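Local atomic coordinates of ubiquitin-conjugating enzyme-like protein (Leishmania mexicana, PDB entry 6ZM3), a protein that probably acts as a ubiquitin E2 variant, a UBC-fold partner that assists an active conjugating enzyme in building ubiquitin chains. Residues Phe101-His106 against Leu117-Lys122; Ile79-Lys84 against Gly94-Glu99. One frame throughout, in Å; residues are numbered along the deposited sequence.

Interaction 1 (Phe101-His106 against Leu117-Lys122)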
# COMPACT_ATOMS: atom_id res chain seq x y z
N PHE B 101 -13.54 -7.06 -21.13
CA PHE B 101 -12.22 -6.47 -21.39
C PHE B 101 -11.79 -6.90 -22.79
O PHE B 101 -11.64 -8.10 -23.01
CB PHE B 101 -11.21 -6.93 -20.32
CG PHE B 101 -9.84 -6.28 -20.39
CD1 PHE B 101 -9.67 -4.96 -20.79
CD2 PHE B 101 -8.70 -7.01 -20.07
CE1 PHE B 101 -8.41 -4.38 -20.87
CE2 PHE B 101 -7.44 -6.43 -20.16
CZ PHE B 101 -7.30 -5.11 -20.54
N HIS B 102 -11.59 -5.95 -23.70
CA HIS B 102 -11.33 -6.26 -25.11
C HIS B 102 -10.21 -7.30 -25.24
O HIS B 102 -10.35 -8.28 -25.97
CB HIS B 102 -11.12 -4.98 -25.95
CG HIS B 102 -9.76 -4.37 -25.80
ND1 HIS B 102 -9.40 -3.62 -24.69
CD2 HIS B 102 -8.68 -4.39 -26.61
CE1 HIS B 102 -8.17 -3.19 -24.83
NE2 HIS B 102 -7.71 -3.65 -26.01
N VAL B 103 -9.13 -7.15 -24.46
CA VAL B 103 -7.99 -8.05 -24.54
C VAL B 103 -8.38 -9.48 -24.23
O VAL B 103 -7.76 -10.43 -24.69
CB VAL B 103 -6.92 -7.59 -23.53
CG1 VAL B 103 -5.79 -8.60 -23.44
CG2 VAL B 103 -6.46 -6.19 -23.89
N PHE B 104 -9.38 -9.66 -23.38
CA PHE B 104 -9.74 -11.00 -22.95
C PHE B 104 -10.81 -11.59 -23.86
O PHE B 104 -10.84 -12.81 -24.06
CB PHE B 104 -10.31 -10.96 -21.53
CG PHE B 104 -9.27 -10.80 -20.44
CD1 PHE B 104 -7.93 -10.99 -20.70
CD2 PHE B 104 -9.66 -10.50 -19.14
CE1 PHE B 104 -6.98 -10.83 -19.70
CE2 PHE B 104 -8.71 -10.36 -18.13
CZ PHE B 104 -7.37 -10.51 -18.42
N LYS B 105 -11.73 -10.74 -24.33
CA LYS B 105 -12.82 -11.16 -25.20
C LYS B 105 -12.24 -11.80 -26.46
O LYS B 105 -12.69 -12.87 -26.87
CB LYS B 105 -13.64 -9.93 -25.61
CG LYS B 105 -14.96 -10.22 -26.34
CD LYS B 105 -15.54 -8.97 -26.98
CE LYS B 105 -17.05 -8.92 -27.06
NZ LYS B 105 -17.62 -10.03 -27.86
N HIS B 106 -11.25 -11.12 -27.05
CA HIS B 106 -10.53 -11.63 -28.21
C HIS B 106 -9.09 -11.98 -27.81
O HIS B 106 -8.16 -11.27 -28.19
CB HIS B 106 -10.60 -10.59 -29.34
CG HIS B 106 -12.00 -10.29 -29.78
ND1 HIS B 106 -12.86 -11.27 -30.28
CD2 HIS B 106 -12.68 -9.12 -29.87
CE1 HIS B 106 -14.01 -10.72 -30.62
NE2 HIS B 106 -13.91 -9.40 -30.38
N LEU B 117 -1.98 -5.04 -18.24
CA LEU B 117 -2.04 -3.87 -17.38
C LEU B 117 -1.97 -2.56 -18.16
O LEU B 117 -2.70 -1.61 -17.82
CB LEU B 117 -0.95 -3.95 -16.29
CG LEU B 117 -1.01 -5.11 -15.30
CD1 LEU B 117 -0.07 -4.83 -14.11
CD2 LEU B 117 -2.42 -5.37 -14.78
N SER B 118 -1.11 -2.44 -19.20
CA SER B 118 -1.10 -1.24 -20.01
C SER B 118 -2.48 -1.00 -20.62
O SER B 118 -2.89 0.14 -20.71
CB SER B 118 -0.04 -1.25 -21.09
OG SER B 118 1.07 -0.50 -20.65
N GLU B 119 -3.13 -2.10 -21.02
CA GLU B 119 -4.44 -2.08 -21.66
C GLU B 119 -5.56 -1.75 -20.67
O GLU B 119 -6.52 -1.07 -21.06
CB GLU B 119 -4.71 -3.36 -22.46
CG GLU B 119 -3.84 -3.48 -23.72
CD GLU B 119 -4.17 -2.50 -24.82
OE1 GLU B 119 -5.36 -2.35 -25.12
OE2 GLU B 119 -3.25 -1.80 -25.33
N LEU B 120 -5.45 -2.21 -19.41
CA LEU B 120 -6.34 -1.71 -18.36
C LEU B 120 -6.12 -0.22 -18.09
O LEU B 120 -7.07 0.54 -17.86
CB LEU B 120 -6.19 -2.57 -17.11
CG LEU B 120 -6.80 -3.95 -17.25
CD1 LEU B 120 -6.36 -4.89 -16.13
CD2 LEU B 120 -8.33 -3.83 -17.27
N ARG B 121 -4.86 0.23 -18.15
CA ARG B 121 -4.56 1.64 -17.96
C ARG B 121 -5.11 2.51 -19.08
O ARG B 121 -5.62 3.60 -18.83
CB ARG B 121 -3.06 1.86 -17.75
CG ARG B 121 -2.74 3.24 -17.20
CD ARG B 121 -1.25 3.38 -16.99
NE ARG B 121 -0.80 4.73 -16.80
CZ ARG B 121 -0.46 5.57 -17.78
NH1 ARG B 121 -0.61 5.23 -19.06
NH2 ARG B 121 -0.01 6.77 -17.49
N LYS B 122 -5.05 2.03 -20.32
CA LYS B 122 -5.65 2.77 -21.43
C LYS B 122 -7.17 2.84 -21.23
O LYS B 122 -7.75 3.89 -21.49
CB LYS B 122 -5.35 2.08 -22.76
CG LYS B 122 -3.89 2.03 -23.20
CD LYS B 122 -3.75 1.84 -24.70

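Interaction 2 (Ile79-Lys84 against Gly94-Glu99)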
# COMPACT_ATOMS: atom_id res chain seq x y z
N ILE B 79 -7.23 -11.58 -13.52
CA ILE B 79 -6.81 -10.30 -12.98
C ILE B 79 -7.94 -9.78 -12.09
O ILE B 79 -9.09 -9.70 -12.52
CB ILE B 79 -6.42 -9.32 -14.11
CG1 ILE B 79 -5.43 -9.93 -15.11
CG2 ILE B 79 -5.94 -7.97 -13.58
CD1 ILE B 79 -4.74 -8.89 -16.00
N ARG B 80 -7.60 -9.43 -10.84
CA ARG B 80 -8.52 -8.82 -9.90
C ARG B 80 -7.89 -7.51 -9.42
O ARG B 80 -6.73 -7.50 -9.01
CB ARG B 80 -8.62 -9.71 -8.66
CG ARG B 80 -9.94 -9.67 -7.90
CD ARG B 80 -10.06 -10.78 -6.87
NE ARG B 80 -8.79 -11.11 -6.21
CZ ARG B 80 -8.43 -10.73 -4.98
NH1 ARG B 80 -9.24 -10.00 -4.23
NH2 ARG B 80 -7.25 -11.09 -4.48
N PHE B 81 -8.68 -6.43 -9.42
CA PHE B 81 -8.21 -5.22 -8.75
C PHE B 81 -8.33 -5.42 -7.25
O PHE B 81 -9.35 -5.92 -6.76
CB PHE B 81 -9.00 -3.99 -9.20
CG PHE B 81 -8.54 -3.35 -10.48
CD1 PHE B 81 -9.00 -3.82 -11.71
CD2 PHE B 81 -7.69 -2.25 -10.46
CE1 PHE B 81 -8.59 -3.21 -12.89
CE2 PHE B 81 -7.30 -1.64 -11.64
CZ PHE B 81 -7.77 -2.12 -12.84
N LEU B 82 -7.28 -5.02 -6.52
CA LEU B 82 -7.33 -4.97 -5.06
C LEU B 82 -7.77 -3.58 -4.62
O LEU B 82 -8.51 -3.47 -3.63
CB LEU B 82 -5.96 -5.30 -4.47
CG LEU B 82 -5.44 -6.71 -4.73
CD1 LEU B 82 -4.17 -6.95 -3.92
CD2 LEU B 82 -6.47 -7.77 -4.39
N SER B 83 -7.26 -2.54 -5.30
CA SER B 83 -7.75 -1.19 -5.18
C SER B 83 -9.10 -1.09 -5.88
O SER B 83 -9.19 -1.47 -7.04
CB SER B 83 -6.78 -0.22 -5.83
OG SER B 83 -5.49 -0.27 -5.22
N LYS B 84 -10.09 -0.49 -5.21
CA LYS B 84 -11.42 -0.26 -5.76
C LYS B 84 -11.39 0.73 -6.93
O LYS B 84 -10.78 1.80 -6.84
CB LYS B 84 -12.37 0.25 -4.67
CG LYS B 84 -13.84 -0.07 -4.95
CD LYS B 84 -14.76 0.23 -3.80
CE LYS B 84 -16.08 -0.50 -3.91
NZ LYS B 84 -16.89 -0.26 -2.69
N GLY B 94 -14.13 -6.66 -8.12
CA GLY B 94 -12.82 -6.28 -8.64
C GLY B 94 -12.30 -7.15 -9.79
O GLY B 94 -11.24 -6.86 -10.35
N THR B 95 -12.99 -8.26 -10.10
CA THR B 95 -12.54 -9.14 -11.18
C THR B 95 -12.59 -8.43 -12.53
O THR B 95 -13.57 -7.76 -12.86
CB THR B 95 -13.36 -10.43 -11.21
OG1 THR B 95 -14.74 -10.06 -11.28
CG2 THR B 95 -13.21 -11.28 -9.97
N VAL B 96 -11.54 -8.59 -13.35
CA VAL B 96 -11.56 -8.10 -14.73
C VAL B 96 -12.37 -9.11 -15.52
O VAL B 96 -12.05 -10.28 -15.56
CB VAL B 96 -10.15 -7.89 -15.30
CG1 VAL B 96 -10.15 -7.51 -16.78
CG2 VAL B 96 -9.42 -6.80 -14.53
N ASN B 97 -13.50 -8.64 -16.06
CA ASN B 97 -14.52 -9.43 -16.76
C ASN B 97 -14.00 -9.88 -18.13
O ASN B 97 -13.59 -9.05 -18.93
CB ASN B 97 -15.76 -8.53 -16.94
CG ASN B 97 -16.92 -9.30 -17.51
OD1 ASN B 97 -16.89 -9.67 -18.67
ND2 ASN B 97 -17.93 -9.54 -16.69
N ARG B 98 -14.13 -11.18 -18.39
CA ARG B 98 -13.54 -11.84 -19.55
C ARG B 98 -14.30 -11.56 -20.84
O ARG B 98 -13.75 -11.75 -21.93
CB ARG B 98 -13.38 -13.33 -19.24
CG ARG B 98 -12.12 -13.63 -18.42
CD ARG B 98 -12.17 -14.97 -17.71
NE ARG B 98 -10.83 -15.56 -17.60
CZ ARG B 98 -10.40 -16.65 -18.24
NH1 ARG B 98 -11.21 -17.32 -19.04
NH2 ARG B 98 -9.16 -17.07 -18.06
N GLU B 99 -15.54 -11.08 -20.73
CA GLU B 99 -16.33 -10.76 -21.91
C GLU B 99 -16.31 -9.26 -22.19
O GLU B 99 -16.64 -8.83 -23.29
CB GLU B 99 -17.76 -11.33 -21.79
CG GLU B 99 -17.78 -12.80 -21.37
CD GLU B 99 -18.77 -13.72 -22.07
OE1 GLU B 99 -19.99 -13.62 -21.78
OE2 GLU B 99 -18.33 -14.56 -22.90
O HOH W 1 -9.84 -12.27 -14.83

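Interaction 1 (Phe101-His106 against Leu117-Lys122)
Leu120 presses its CD2 methyl onto one face of the Phe101 ring. The methyl lies 3.7 Å from the ring centroid and 15° off the ring normal, a CH-pi contact, while Leu120 CG reaches ring atom CZ of Phe101 at 3.5 Å. The two side chains cross at about a right angle. Glu119 CB approaches the ring obliquely, 3.7 Å from Phe101 CZ, and the carbonyl O of Glu119 lies at the ring edge. Val103 adds its CG2 methyl, 3.6 Å from the same Glu119 CB; the two apolar groups meet the foot of the glutamate side by side, from the same side. Its carboxylate meets His102: NE2 donates to Glu119 OE1 at 2.8 Å, but the angle at the hydrogen is 118°, which makes the bond weak despite its short length; Glu119 OE1 lies almost as near His102 CE1 (2.9 Å) as NE2, well off the N-H direction. OE1 sits near the plane of the imidazole, at its edge, and the ring and carboxylate planes are turned 72° apart. The bend of Glu119 at chi2 brings the acid back over toward the histidine.

Behind these contacts, Val103 CB lies over the Phe101 face opposite Leu120 and CG2 over a face of the His102 ring, each offset toward the rim. Phe101 occupies the N-cap position of helix 102-105, and its carbonyl O accepts from both Phe104 N and Lys105 N, which anchors the residue's main chain to the first turn. Phe104 offers a ring face to Phe101 CD2. Further out, Glu123 of helix 113-125 touches Phe101 and His102, and Cys116 touches Phe104; the same helix packs on Ile49 of strand 44-50 through Leu117 and Leu120, while Phe104 also reaches Ile79 of strand 78-81.

Interaction 2 (Ile79-Lys84 against Gly94-Glu99)
Gly94 has a positive phi (91°), in a conformation that by itself calls for glycine, since a CB would be jammed against the preceding carbonyl O. It also bonds from an uncommon angle: its own O receives Phe81 N at 2.8 Å, yet that donor stands 37° out of the carbonyl plane, and the same oxygen lies 3.4 Å from Arg80 CA in a CA-H...O contact. A straighter bond follows, Val96 N to Ile79 O at 2.8 Å and 171° at the hydrogen. Together the two flank Arg80 and Thr95, an antiparallel non-hydrogen-bonded pair. Beyond it the backbones part, and a water bridges them, accepting from Ile79 N and donating to Val96 O. In the UBC fold, strand 78-81 is the last of the four-stranded antiparallel meander; strand 61-67 holds its other edge, and the following loop probably corresponds to the region bearing the catalytic cysteine in active E2 enzymes. On the side facing helix 113-125, Val96 CG2, anti to its carbonyl carbon, meets Ile79 CG2 at 3.8 Å and, obliquely, Phe81 CE1 at 4.0 Å. Asn97 OD1 closes an Asx turn onto Glu99 N; Thr95 OG1 bonds Asp91 and Asp93, and Arg80 pairs with Glu65.

Both contacts are largely buried, and they meet at Val96: its CG1 packs 3.6 Å from Phe101 CD2 and 3.5 Å from Phe104 CE2, with the centres of the two contacts about 11 Å apart. Interaction 2 comes first along the chain and fastens the loop to strand 78-81; interaction 1 then sets the short helix that follows against helix 113-125. Their chemistry differs accordingly. At the sheet edge, main-chain bonds set the register and Val96 adds apolar packing on Ile79 and Phe81; between the helices, apolar side chains carry the contact, with a single weak polar bond at the solvent-exposed His102. Leu120 joins them, since Ile79 and Val96 touch it as well as Phe101.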